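Local coordinates for putative outer membrane protein (LpxR) (Salmonella typhimurium, PDB 3FID) that probably removes the 3'-acyloxyacyl group from lipid A in the bacterial outer membrane, working as a beta-barrel lipid A deacylase that binds zinc, at residues Ala48-Phe53 and Leu202-Leu207; Asn90-Ala93 and Leu97-Arg100; Gly163-Val168 and Ser195-Gly200; Ser169-Gly172 and Gln177-Gly180; Gly258-Tyr263 and Ala267-Leu272. All blocks are in the same frame, centred on the assembly; numbering follows the deposited sequence.

How the interactions relate
Interactions 1 to 4 form a connected network around the segment 195-207, a loop lodged against the inner wall of the barrel, while interaction 5 lies in another part of that wall. Interaction 2 offers two arginines to this loop: Arg98 NE meets Ser195 OG at 3.1 Å and Arg100 NH2 meets Asn197 O at 2.8 Å. Asp196, between those two loop residues, joins interaction 3 to interaction 1 through a salt bridge from OD2 to Arg204 NH2 (2.7 Å). Interaction 4 continues the strand of interaction 3. Interactions 4 and 5 have centres about 26 Å apart, and detergent binds at interactions 3 and 5. A bound zinc ion lies about 7 Å from the Gln50 side chain.

Interaction 1 of 5, residues Ala48-Phe53 and Leu202-Leu207; sequences ASQLSF and LSRRGL
Gln50 and Arg204 meet at an angle, their amide and guanidinium planes turned 62° apart, and one hydrogen bond joins them: Arg204 NH2 donates to Gln50 OE1 at 3.0 Å. The donor lies in the carbonyl plane of the amide, but the bond is bent to 137° at the hydrogen, and OE1 sits tilted out of the guanidinium plane. Ser52 comes at the edge of the same guanidinium, its OG 3.7 Å from Arg204 NH1. That is too long for a hydrogen bond; Ser52 OG has its hydrogen bond with Ser42 OG. Leu207, from the loop itself, lays its CB over one face of the guanidinium and reaches Ser52 OG with CD1 at 4.1 Å. The type I' turn from Arg204 to Leu207 brings these two residues together. With its chain bent at chi2 and chi3, Arg204 curls toward the strand, and its NH2 also makes a salt bridge with Asp196 OD2 of the same loop. Two acceptors thus share one nitrogen, and Gln50 NE2 is fixed in turn by Ile208 O. The contact seats the loop between helix 191-194 and strand 215-228 on strand 49-60, whose flanking partners in the barrel are strands 33-44 and 80-94.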
# COMPACT_ATOMS: atom_id res chain seq x y z
N ALA A 48 12.22 19.44 -9.17
CA ALA A 48 11.87 18.23 -9.93
C ALA A 48 12.04 16.89 -9.18
O ALA A 48 11.48 15.88 -9.60
CB ALA A 48 12.63 18.20 -11.22
N SER A 49 12.82 16.90 -8.09
CA SER A 49 13.34 15.67 -7.50
C SER A 49 13.25 15.60 -5.98
O SER A 49 13.64 16.55 -5.28
CB SER A 49 14.80 15.50 -7.89
OG SER A 49 14.95 15.22 -9.28
N GLN A 50 12.79 14.45 -5.48
CA GLN A 50 12.72 14.20 -4.04
C GLN A 50 13.52 12.98 -3.64
O GLN A 50 13.69 12.02 -4.42
CB GLN A 50 11.30 13.92 -3.59
CG GLN A 50 10.33 15.03 -3.74
CD GLN A 50 8.98 14.68 -3.11
OE1 GLN A 50 8.43 13.58 -3.31
NE2 GLN A 50 8.46 15.61 -2.33
N LEU A 51 13.99 13.02 -2.40
CA LEU A 51 14.51 11.87 -1.70
C LEU A 51 13.61 11.63 -0.49
O LEU A 51 13.42 12.53 0.32
CB LEU A 51 15.94 12.14 -1.22
CG LEU A 51 16.68 10.98 -0.56
CD1 LEU A 51 16.90 9.73 -1.46
CD2 LEU A 51 18.00 11.51 -0.00
N SER A 52 13.12 10.39 -0.35
CA SER A 52 12.21 10.03 0.73
C SER A 52 12.76 8.95 1.66
O SER A 52 13.47 8.06 1.21
CB SER A 52 10.89 9.51 0.16
OG SER A 52 10.30 10.51 -0.63
N PHE A 53 12.39 9.03 2.93
CA PHE A 53 12.74 8.02 3.93
C PHE A 53 11.42 7.60 4.57
O PHE A 53 10.54 8.43 4.77
CB PHE A 53 13.63 8.63 5.01
CG PHE A 53 13.74 7.78 6.27
CD1 PHE A 53 14.52 6.62 6.28
CD2 PHE A 53 13.05 8.15 7.44
CE1 PHE A 53 14.62 5.84 7.46
CE2 PHE A 53 13.13 7.38 8.62
CZ PHE A 53 13.93 6.24 8.63
N LEU A 202 4.77 0.39 -4.40
CA LEU A 202 5.15 1.70 -4.93
C LEU A 202 4.11 2.77 -4.52
O LEU A 202 4.21 3.93 -4.93
CB LEU A 202 5.32 1.65 -6.47
CG LEU A 202 6.61 1.15 -7.16
CD1 LEU A 202 7.83 2.06 -6.91
CD2 LEU A 202 6.92 -0.32 -6.80
N SER A 203 3.14 2.42 -3.68
CA SER A 203 2.15 3.38 -3.26
C SER A 203 2.82 4.47 -2.39
O SER A 203 3.79 4.21 -1.66
CB SER A 203 0.95 2.68 -2.60
OG SER A 203 1.20 2.36 -1.25
N ARG A 204 2.34 5.70 -2.51
CA ARG A 204 3.09 6.80 -1.90
C ARG A 204 2.73 6.96 -0.42
O ARG A 204 3.49 7.57 0.33
CB ARG A 204 2.96 8.07 -2.73
CG ARG A 204 3.77 8.01 -4.08
CD ARG A 204 5.20 8.50 -3.85
NE ARG A 204 5.16 9.96 -3.75
CZ ARG A 204 6.08 10.72 -3.17
NH1 ARG A 204 7.15 10.18 -2.59
NH2 ARG A 204 5.89 12.02 -3.16
N ARG A 205 1.59 6.38 -0.02
CA ARG A 205 1.20 6.27 1.41
C ARG A 205 1.33 7.61 2.15
O ARG A 205 1.90 7.68 3.24
CB ARG A 205 2.02 5.17 2.12
CG ARG A 205 1.88 3.79 1.42
CD ARG A 205 2.62 2.68 2.16
NE ARG A 205 2.00 2.31 3.44
CZ ARG A 205 2.32 1.21 4.12
NH1 ARG A 205 3.24 0.38 3.63
NH2 ARG A 205 1.70 0.90 5.27
N GLY A 206 0.79 8.66 1.55
CA GLY A 206 0.81 9.97 2.20
C GLY A 206 1.87 10.95 1.71
O GLY A 206 1.68 12.15 1.84
N LEU A 207 2.97 10.46 1.17
CA LEU A 207 3.98 11.37 0.67
C LEU A 207 3.45 12.14 -0.54
O LEU A 207 2.72 11.59 -1.36
CB LEU A 207 5.28 10.66 0.36
CG LEU A 207 5.91 9.99 1.59
CD1 LEU A 207 6.98 9.01 1.14
CD2 LEU A 207 6.44 11.05 2.59

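Interaction 2 of 5, residues Asn90-Ala93 and Leu97-Arg100; sequences NSLA and LRYR
Arg98 NH2 is gripped twice, by Asn90 OD1 across the hairpin at 2.8 Å and by His209 ND1 from the loop inside the barrel. The beta hairpin of strands 80-94 and 97-108 is antiparallel here, and Asn90, Leu92, Arg98 and Arg100 share one face of it. The Asn90 bond is far from ideal: its donor stands 42° out of the carbonyl plane, which places it off the lone pairs. Leu92 CD2 settles over the centre of the Arg98 guanidinium, 3.4 Å from NH1, while Ser195 OG accepts from NE, leaving the group little freedom to rotate. Arg98 gets there with its CG anti to the backbone N (chi1 172°) and its chain folded at chi3. The aliphatic part of Arg100 packs beside Asn90, with CG 3.2 Å from Asn90 OD1, and its guanidinium travels on to Glu88, Asn197 O and Leu202 O.

Backbone bonds tie Ser91 to Tyr99 in both directions, and a weak one runs from Ala93 N to Leu97 O. On the other face, Tyr99 CG stands between backbone N and carbonyl carbon (chi1 72°), swinging the ring under Ser91. Ser91 CB makes a CH-pi contact over the ring face, 4.2 Å from the centroid, while Ser91 OG bonds to Ser49 OG. At the ring edge, Ala93 CB reaches Tyr99 CE2 at 3.7 Å.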
# COMPACT_ATOMS: atom_id res chain seq x y z
N ASN A 90 12.54 10.10 -6.22
CA ASN A 90 11.30 10.36 -6.99
C ASN A 90 11.54 11.59 -7.86
O ASN A 90 11.78 12.66 -7.33
CB ASN A 90 10.14 10.64 -6.01
CG ASN A 90 8.79 10.86 -6.72
OD1 ASN A 90 8.59 10.48 -7.86
ND2 ASN A 90 7.87 11.44 -6.01
N SER A 91 11.49 11.45 -9.19
CA SER A 91 11.96 12.54 -10.03
C SER A 91 11.17 12.72 -11.34
O SER A 91 10.83 11.75 -12.00
CB SER A 91 13.43 12.33 -10.37
OG SER A 91 13.88 13.36 -11.22
N LEU A 92 10.89 13.97 -11.68
CA LEU A 92 10.44 14.30 -13.03
C LEU A 92 11.69 14.38 -13.92
O LEU A 92 12.47 15.33 -13.81
CB LEU A 92 9.65 15.61 -13.06
CG LEU A 92 8.37 15.65 -12.20
CD1 LEU A 92 7.62 16.93 -12.46
CD2 LEU A 92 7.46 14.46 -12.46
N ALA A 93 11.91 13.37 -14.75
CA ALA A 93 13.03 13.38 -15.70
C ALA A 93 12.83 14.47 -16.73
O ALA A 93 13.79 15.17 -17.13
CB ALA A 93 13.18 12.04 -16.37
N LEU A 97 7.78 12.59 -18.30
CA LEU A 97 8.24 11.36 -17.64
C LEU A 97 8.48 11.57 -16.14
O LEU A 97 9.18 12.51 -15.75
CB LEU A 97 9.54 10.85 -18.26
CG LEU A 97 9.81 9.36 -17.97
CD1 LEU A 97 9.33 8.51 -19.13
CD2 LEU A 97 11.25 9.07 -17.63
N ARG A 98 7.90 10.70 -15.31
CA ARG A 98 8.29 10.58 -13.91
C ARG A 98 8.92 9.20 -13.66
O ARG A 98 8.45 8.20 -14.20
CB ARG A 98 7.09 10.80 -12.97
CG ARG A 98 7.39 10.50 -11.49
CD ARG A 98 6.14 10.59 -10.62
NE ARG A 98 5.61 11.95 -10.48
CZ ARG A 98 6.12 12.89 -9.69
NH1 ARG A 98 5.53 14.08 -9.64
NH2 ARG A 98 7.23 12.68 -8.99
N TYR A 99 10.01 9.15 -12.89
CA TYR A 99 10.52 7.85 -12.43
C TYR A 99 10.85 7.83 -10.93
O TYR A 99 11.07 8.88 -10.30
CB TYR A 99 11.71 7.38 -13.28
CG TYR A 99 12.97 8.16 -13.03
CD1 TYR A 99 13.93 7.69 -12.13
CD2 TYR A 99 13.19 9.39 -13.67
CE1 TYR A 99 15.10 8.43 -11.88
CE2 TYR A 99 14.34 10.14 -13.42
CZ TYR A 99 15.29 9.65 -12.52
OH TYR A 99 16.43 10.36 -12.28
N ARG A 100 10.88 6.62 -10.38
CA ARG A 100 11.18 6.40 -8.97
C ARG A 100 12.07 5.19 -8.84
O ARG A 100 11.93 4.23 -9.59
CB ARG A 100 9.90 6.14 -8.19
CG ARG A 100 9.09 7.37 -7.98
CD ARG A 100 8.34 7.25 -6.69
NE ARG A 100 7.01 6.81 -6.94
CZ ARG A 100 6.34 5.99 -6.14
NH1 ARG A 100 6.88 5.50 -5.01
NH2 ARG A 100 5.13 5.65 -6.49

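Interaction 3 of 5, residues Gly163-Val168 and Ser195-Gly200; sequences GFYPEV and SDNGFG. With CXE (pentaethylene glycol monodecyl ether), chain M.
Ser195 lies over one face of the Tyr165 ring, its CA 3.8 Å from the centroid and displaced toward the rim, a CH-pi contact at the inner wall of the beta-barrel. Its CB approaches the rim, reaching Tyr165 CE2 at 3.4 Å. Asn197 comes to the same tyrosine obliquely: ND2 stands 3.6 Å from Tyr165 CD1, with amide and ring planes 50° apart. Farther along the strand, Glu167 OE2 rests 3.5 Å from Phe199 CD2, the carboxylate turned only 30° from the plane of the ring. No hydrogen bond crosses between the two segments, which therefore meet by packing.

The second shell supplies the polar fixing. Ser195 OG, besides its link to Arg98, bonds to Thr192 O, while Asn197 is held at both ends of its amide, OD1 by Lys218 NZ and ND2 by Asn194 O. Glu167 is bent at chi2 and keeps its other oxygen, OE1, on Ser169 OG. Asp196, at the centre of an inverse gamma turn, has its carboxylate engaged by Asn90 ND2 and His209 N.

The alternation expected of a barrel strand sends Tyr165 and Glu167 inward to the loop, leaving Phe164, Pro166 and Val168 on the outer side. There a detergent molecule, pentaethylene glycol monodecyl ether, crosses the strand roughly at a right angle, perhaps occupying a place that membrane lipid would take. Its C13 lies 3.6 Å from Glu167 O, and its C10 meets Val168 CG2 at 3.8 Å.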
# COMPACT_ATOMS: atom_id res chain seq x y z
N GLY A 163 -4.96 14.56 -16.16
CA GLY A 163 -3.89 13.77 -16.73
C GLY A 163 -4.18 12.28 -16.80
O GLY A 163 -5.09 11.78 -16.15
N PHE A 164 -3.39 11.58 -17.62
CA PHE A 164 -3.47 10.13 -17.84
C PHE A 164 -2.07 9.62 -17.61
O PHE A 164 -1.12 10.12 -18.21
CB PHE A 164 -3.93 9.84 -19.28
CG PHE A 164 -3.81 8.39 -19.70
CD1 PHE A 164 -4.55 7.39 -19.06
CD2 PHE A 164 -2.99 8.04 -20.80
CE1 PHE A 164 -4.45 6.05 -19.46
CE2 PHE A 164 -2.88 6.71 -21.21
CZ PHE A 164 -3.62 5.71 -20.53
N TYR A 165 -1.91 8.63 -16.73
CA TYR A 165 -0.55 8.28 -16.33
C TYR A 165 -0.30 6.79 -16.47
O TYR A 165 -0.41 6.06 -15.48
CB TYR A 165 -0.27 8.76 -14.88
CG TYR A 165 -0.63 10.22 -14.68
CD1 TYR A 165 -1.85 10.60 -14.13
CD2 TYR A 165 0.25 11.23 -15.07
CE1 TYR A 165 -2.18 11.95 -13.97
CE2 TYR A 165 -0.07 12.55 -14.92
CZ TYR A 165 -1.28 12.90 -14.37
OH TYR A 165 -1.58 14.23 -14.25
N PRO A 166 0.01 6.32 -17.70
CA PRO A 166 0.37 4.92 -17.85
C PRO A 166 1.77 4.71 -17.28
O PRO A 166 2.64 5.62 -17.36
CB PRO A 166 0.31 4.70 -19.37
CG PRO A 166 0.64 6.01 -19.96
CD PRO A 166 0.07 7.05 -18.98
N GLU A 167 1.95 3.54 -16.65
CA GLU A 167 3.13 3.28 -15.84
C GLU A 167 3.52 1.80 -15.86
O GLU A 167 2.67 0.91 -16.10
CB GLU A 167 2.93 3.80 -14.39
CG GLU A 167 1.77 3.12 -13.58
CD GLU A 167 2.21 1.83 -12.90
OE1 GLU A 167 3.40 1.62 -12.65
OE2 GLU A 167 1.26 0.99 -12.60
N VAL A 168 4.81 1.55 -15.67
CA VAL A 168 5.37 0.22 -15.41
C VAL A 168 6.13 0.25 -14.08
O VAL A 168 6.85 1.22 -13.79
CB VAL A 168 6.35 -0.22 -16.56
CG1 VAL A 168 6.92 -1.63 -16.27
CG2 VAL A 168 5.61 -0.22 -17.89
N SER A 195 0.70 13.75 -11.17
CA SER A 195 1.44 12.59 -11.73
C SER A 195 2.11 11.74 -10.65
O SER A 195 2.70 10.71 -10.97
CB SER A 195 2.50 13.03 -12.77
OG SER A 195 3.61 13.64 -12.14
N ASP A 196 1.99 12.14 -9.38
CA ASP A 196 2.73 11.48 -8.30
C ASP A 196 1.85 10.32 -7.82
O ASP A 196 1.12 10.46 -6.83
CB ASP A 196 3.00 12.49 -7.16
CG ASP A 196 4.00 11.97 -6.14
OD1 ASP A 196 4.82 11.09 -6.49
OD2 ASP A 196 3.97 12.48 -5.00
N ASN A 197 1.89 9.20 -8.54
CA ASN A 197 0.96 8.09 -8.24
C ASN A 197 1.74 6.79 -7.92
O ASN A 197 2.98 6.77 -7.95
CB ASN A 197 -0.01 7.85 -9.41
CG ASN A 197 -0.79 9.09 -9.77
OD1 ASN A 197 -1.60 9.60 -8.99
ND2 ASN A 197 -0.56 9.58 -10.98
N GLY A 198 1.02 5.70 -7.67
CA GLY A 198 1.66 4.42 -7.41
C GLY A 198 0.70 3.41 -6.79
O GLY A 198 -0.34 3.80 -6.18
N PHE A 199 1.06 2.13 -6.93
CA PHE A 199 0.29 1.00 -6.46
C PHE A 199 1.18 0.06 -5.63
O PHE A 199 2.42 0.06 -5.79
CB PHE A 199 -0.22 0.18 -7.64
CG PHE A 199 -1.09 0.97 -8.60
CD1 PHE A 199 -2.48 0.99 -8.43
CD2 PHE A 199 -0.51 1.71 -9.64
CE1 PHE A 199 -3.30 1.71 -9.32
CE2 PHE A 199 -1.32 2.41 -10.55
CZ PHE A 199 -2.71 2.42 -10.39
N GLY A 200 0.55 -0.75 -4.80
CA GLY A 200 1.26 -1.84 -4.12
C GLY A 200 2.43 -1.30 -3.34
O GLY A 200 2.28 -0.35 -2.55
C1 CXE M . 14.84 8.69 -22.29
C2 CXE M . 14.28 7.28 -22.25
C3 CXE M . 12.76 7.27 -22.39
C4 CXE M . 12.10 6.22 -21.50
C5 CXE M . 10.71 5.83 -21.99
C6 CXE M . 9.92 5.15 -20.87
C7 CXE M . 8.42 5.04 -21.15
C8 CXE M . 7.79 4.01 -20.21
C9 CXE M . 6.28 4.15 -20.05
C10 CXE M . 5.59 2.79 -20.13
O11 CXE M . 4.20 2.92 -19.84
C12 CXE M . 3.37 2.03 -20.62
C13 CXE M . 2.56 1.08 -19.73
O14 CXE M . 1.23 0.89 -20.23
C15 CXE M . 0.39 0.13 -19.36
C16 CXE M . -1.07 0.58 -19.45
O17 CXE M . -1.93 -0.56 -19.30
C18 CXE M . -3.07 -0.37 -18.44
C19 CXE M . -3.85 -1.68 -18.29
O20 CXE M . -3.91 -2.10 -16.92
C21 CXE M . -4.48 -3.40 -16.72
C22 CXE M . -5.76 -3.23 -15.91
O23 CXE M . -6.35 -4.47 -15.54
C24 CXE M . -7.76 -4.36 -15.39
C25 CXE M . -8.42 -5.41 -16.26
O26 CXE M . -9.82 -5.19 -16.27

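Interaction 4 of 5, residues Ser169-Gly172 and Gln177-Gly180; sequences SAVG and QYLG
Ser169 and Gly180 hold each other by two nearly straight backbone hydrogen bonds, Ser169 N to Gly180 O and Gly180 N to Ser169 O, both 2.8 Å long. They form one hydrogen-bonded pair in the antiparallel beta hairpin of strands 160-173 and 176-188, two neighbouring strands of the barrel wall. Val171 and Tyr178 make the next such pair: Val171 N reaches Tyr178 O at 3.0 Å, and the return bond from Tyr178 N to Val171 O is more bent at the hydrogen (153°). Between the two pairs, the CA of Ala170 leans on Tyr178 O in a weaker CH...O contact.

The ring of Tyr178 carries the packing on the face it shares with Ser169 and Val171. Its chi1 of 68° sets CG between the backbone N and the carbonyl carbon, so that the ring swings across toward the neighbouring strand. Val171 CG2 then sits over the ring face in a CH-pi contact, 3.9 Å from the centroid and nearest to CZ. At the end of the ring the phenol OH is hydrogen-bonded to Leu201 N, and Arg226 adds a cation-pi contact, so the ring is engaged from the loop and from strand 215-228 as well. Ser169 OG has a weak hydrogen bond with Glu224 OE2.

On the reverse face Leu179 reaches across to the partner strand, bringing CD1 to 3.3 Å from Ser169 O and 4.1 Å from Ala170 CB. Toward the turn, Gln177 folds at chi2 to hydrogen-bond Gly173 N through OE1, and that oxygen also lies 3.2 Å from Gly172 CA.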
# COMPACT_ATOMS: atom_id res chain seq x y z
N SER A 169 5.94 -0.78 -13.27
CA SER A 169 6.62 -0.89 -11.99
C SER A 169 7.31 -2.21 -11.86
O SER A 169 6.90 -3.20 -12.46
CB SER A 169 5.63 -0.75 -10.84
OG SER A 169 5.21 0.60 -10.72
N ALA A 170 8.33 -2.26 -11.01
CA ALA A 170 9.07 -3.49 -10.80
C ALA A 170 9.58 -3.54 -9.37
O ALA A 170 10.08 -2.54 -8.82
CB ALA A 170 10.22 -3.58 -11.81
N VAL A 171 9.43 -4.71 -8.75
CA VAL A 171 9.97 -4.99 -7.42
C VAL A 171 10.74 -6.30 -7.49
O VAL A 171 10.29 -7.25 -8.13
CB VAL A 171 8.83 -5.08 -6.33
CG1 VAL A 171 9.39 -5.39 -4.96
CG2 VAL A 171 8.07 -3.75 -6.27
N GLY A 172 11.90 -6.34 -6.85
CA GLY A 172 12.66 -7.59 -6.75
C GLY A 172 13.28 -7.76 -5.37
O GLY A 172 13.25 -6.84 -4.55
N GLN A 177 8.56 -9.99 -5.38
CA GLN A 177 9.10 -9.84 -6.71
C GLN A 177 7.93 -9.86 -7.68
O GLN A 177 7.14 -10.79 -7.68
CB GLN A 177 10.13 -10.92 -7.01
CG GLN A 177 10.84 -10.71 -8.33
CD GLN A 177 12.27 -11.22 -8.27
OE1 GLN A 177 13.13 -10.64 -7.60
NE2 GLN A 177 12.51 -12.35 -8.92
N TYR A 178 7.80 -8.78 -8.43
CA TYR A 178 6.75 -8.65 -9.44
C TYR A 178 7.07 -7.60 -10.49
O TYR A 178 7.96 -6.76 -10.31
CB TYR A 178 5.37 -8.42 -8.81
CG TYR A 178 5.17 -7.08 -8.12
CD1 TYR A 178 5.16 -6.98 -6.73
CD2 TYR A 178 4.97 -5.90 -8.87
CE1 TYR A 178 4.93 -5.72 -6.08
CE2 TYR A 178 4.76 -4.68 -8.25
CZ TYR A 178 4.73 -4.60 -6.86
OH TYR A 178 4.52 -3.36 -6.25
N LEU A 179 6.33 -7.67 -11.60
CA LEU A 179 6.38 -6.67 -12.66
C LEU A 179 4.94 -6.20 -12.85
O LEU A 179 4.05 -7.02 -13.05
CB LEU A 179 6.92 -7.27 -13.97
CG LEU A 179 6.98 -6.27 -15.14
CD1 LEU A 179 8.01 -5.16 -14.90
CD2 LEU A 179 7.24 -6.98 -16.50
N GLY A 180 4.72 -4.90 -12.75
CA GLY A 180 3.38 -4.34 -12.86
C GLY A 180 3.23 -3.32 -14.00
O GLY A 180 4.18 -2.67 -14.39

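Interaction 5 of 5, residues Gly258-Tyr263 and Ala267-Leu272; sequences GATIGY and AFSLSL. With CXE (pentaethylene glycol monodecyl ether), chain J.
Strands 258-263 and 267-272 run antiparallel, their axes 4.5 Å apart, and the pairs Ala259-Leu270 and Ile261-Phe268 are each closed by two backbone hydrogen bonds. Thr260 and Ser269 face each other in the non-hydrogen-bonded position between them, and here the side chains supply the polar link: Thr260 OG1 and Ser269 OG are 2.6 Å apart, a short hydrogen bond in which either hydroxyl may donate. Both oxygens lie beside their own backbone N (chi1 -63° and -62°), which turns the two hydroxyls to each other. The methyl of Thr260, CG2, points instead toward the turn and meets Ala267 CB at 3.9 Å. Beside it Gly262, having no side chain, lets its CA come within 3.7 Å of Ala267 CA; at the far end Gly258 CA lies 3.1 Å from Leu270 O.

This is a hairpin of the transmembrane beta-barrel wall, flanked by strands 215-228 and 285-295. Thr260, Ala267, Ser269 and Ser271 share its inner face, while Ala259, Ile261, Phe268 and Leu270 occupy the outer one, where they probably face lipid. The side chains of Ile261 and Phe268 scarcely meet there; Phe268 lays its CB 3.9 Å from Ile261 O. A detergent molecule, pentaethylene glycol monodecyl ether, brings its alkyl tail to this outer surface: C1 rests 3.7 Å from Gly258 O and C4 lies 3.9 Å from Leu270 CD1.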
# COMPACT_ATOMS: atom_id res chain seq x y z
N GLY A 258 -9.28 7.68 -4.98
CA GLY A 258 -9.10 8.53 -3.81
C GLY A 258 -8.98 10.00 -4.08
O GLY A 258 -9.17 10.46 -5.20
N ALA A 259 -8.65 10.75 -3.03
CA ALA A 259 -8.56 12.22 -3.09
C ALA A 259 -7.65 12.77 -2.00
O ALA A 259 -7.45 12.13 -0.94
CB ALA A 259 -9.96 12.85 -2.95
N THR A 260 -7.13 13.96 -2.27
CA THR A 260 -6.43 14.79 -1.29
C THR A 260 -7.04 16.19 -1.27
O THR A 260 -7.34 16.76 -2.33
CB THR A 260 -4.97 14.91 -1.64
OG1 THR A 260 -4.38 13.61 -1.58
CG2 THR A 260 -4.20 15.91 -0.67
N ILE A 261 -7.23 16.74 -0.08
CA ILE A 261 -7.59 18.15 0.05
C ILE A 261 -6.74 18.74 1.16
O ILE A 261 -6.61 18.16 2.25
CB ILE A 261 -9.12 18.36 0.27
CG1 ILE A 261 -9.49 19.86 0.07
CG2 ILE A 261 -9.57 17.83 1.63
CD1 ILE A 261 -10.92 20.27 0.56
N GLY A 262 -6.12 19.87 0.87
CA GLY A 262 -5.31 20.52 1.87
C GLY A 262 -5.18 22.01 1.67
O GLY A 262 -5.60 22.56 0.67
N TYR A 263 -4.59 22.64 2.67
CA TYR A 263 -4.21 24.03 2.59
C TYR A 263 -2.93 24.14 3.34
O TYR A 263 -2.87 23.79 4.51
CB TYR A 263 -5.29 24.97 3.18
CG TYR A 263 -5.02 26.41 2.74
CD1 TYR A 263 -4.11 27.21 3.41
CD2 TYR A 263 -5.63 26.93 1.59
CE1 TYR A 263 -3.82 28.51 2.97
CE2 TYR A 263 -5.35 28.23 1.16
CZ TYR A 263 -4.45 29.00 1.86
OH TYR A 263 -4.17 30.29 1.42
N ALA A 267 -2.50 18.57 4.65
CA ALA A 267 -3.37 17.95 3.67
C ALA A 267 -3.84 16.60 4.18
O ALA A 267 -3.11 15.93 4.89
CB ALA A 267 -2.65 17.77 2.34
N PHE A 268 -5.07 16.26 3.81
CA PHE A 268 -5.72 15.03 4.21
C PHE A 268 -6.00 14.23 2.95
O PHE A 268 -6.39 14.81 1.93
CB PHE A 268 -7.02 15.33 4.96
CG PHE A 268 -6.80 16.14 6.22
CD1 PHE A 268 -6.99 17.52 6.21
CD2 PHE A 268 -6.34 15.53 7.38
CE1 PHE A 268 -6.76 18.28 7.38
CE2 PHE A 268 -6.10 16.28 8.55
CZ PHE A 268 -6.31 17.64 8.54
N SER A 269 -5.75 12.93 3.01
CA SER A 269 -5.98 12.03 1.88
C SER A 269 -6.76 10.79 2.29
O SER A 269 -6.59 10.30 3.39
CB SER A 269 -4.66 11.58 1.29
OG SER A 269 -3.92 12.66 0.80
N LEU A 270 -7.59 10.27 1.38
CA LEU A 270 -8.25 8.99 1.57
C LEU A 270 -8.12 8.21 0.26
O LEU A 270 -8.30 8.77 -0.82
CB LEU A 270 -9.73 9.24 1.95
CG LEU A 270 -10.85 8.21 2.20
CD1 LEU A 270 -11.72 8.02 1.00
CD2 LEU A 270 -10.36 6.89 2.77
N SER A 271 -7.75 6.93 0.36
CA SER A 271 -7.70 6.05 -0.81
C SER A 271 -8.53 4.79 -0.53
O SER A 271 -8.41 4.20 0.55
CB SER A 271 -6.23 5.70 -1.16
OG SER A 271 -6.17 5.00 -2.41
N LEU A 272 -9.44 4.47 -1.44
CA LEU A 272 -10.29 3.29 -1.38
C LEU A 272 -9.72 2.24 -2.31
O LEU A 272 -9.69 2.44 -3.54
CB LEU A 272 -11.71 3.66 -1.85
CG LEU A 272 -12.43 4.84 -1.14
CD1 LEU A 272 -13.85 5.09 -1.75
CD2 LEU A 272 -12.57 4.64 0.32
C1 CXE J . -12.74 9.64 -4.53
C2 CXE J . -12.92 9.57 -3.03
C3 CXE J . -14.41 9.63 -2.72
C4 CXE J . -14.66 9.36 -1.25
C5 CXE J . -16.14 9.53 -0.92
C6 CXE J . -16.40 9.15 0.53
C7 CXE J . -17.72 9.71 1.05
C8 CXE J . -17.70 9.73 2.57
C9 CXE J . -19.09 9.55 3.15
C10 CXE J . -19.03 9.63 4.67
O11 CXE J . -20.33 10.00 5.13
C12 CXE J . -20.39 10.16 6.55
C13 CXE J . -21.86 10.22 6.94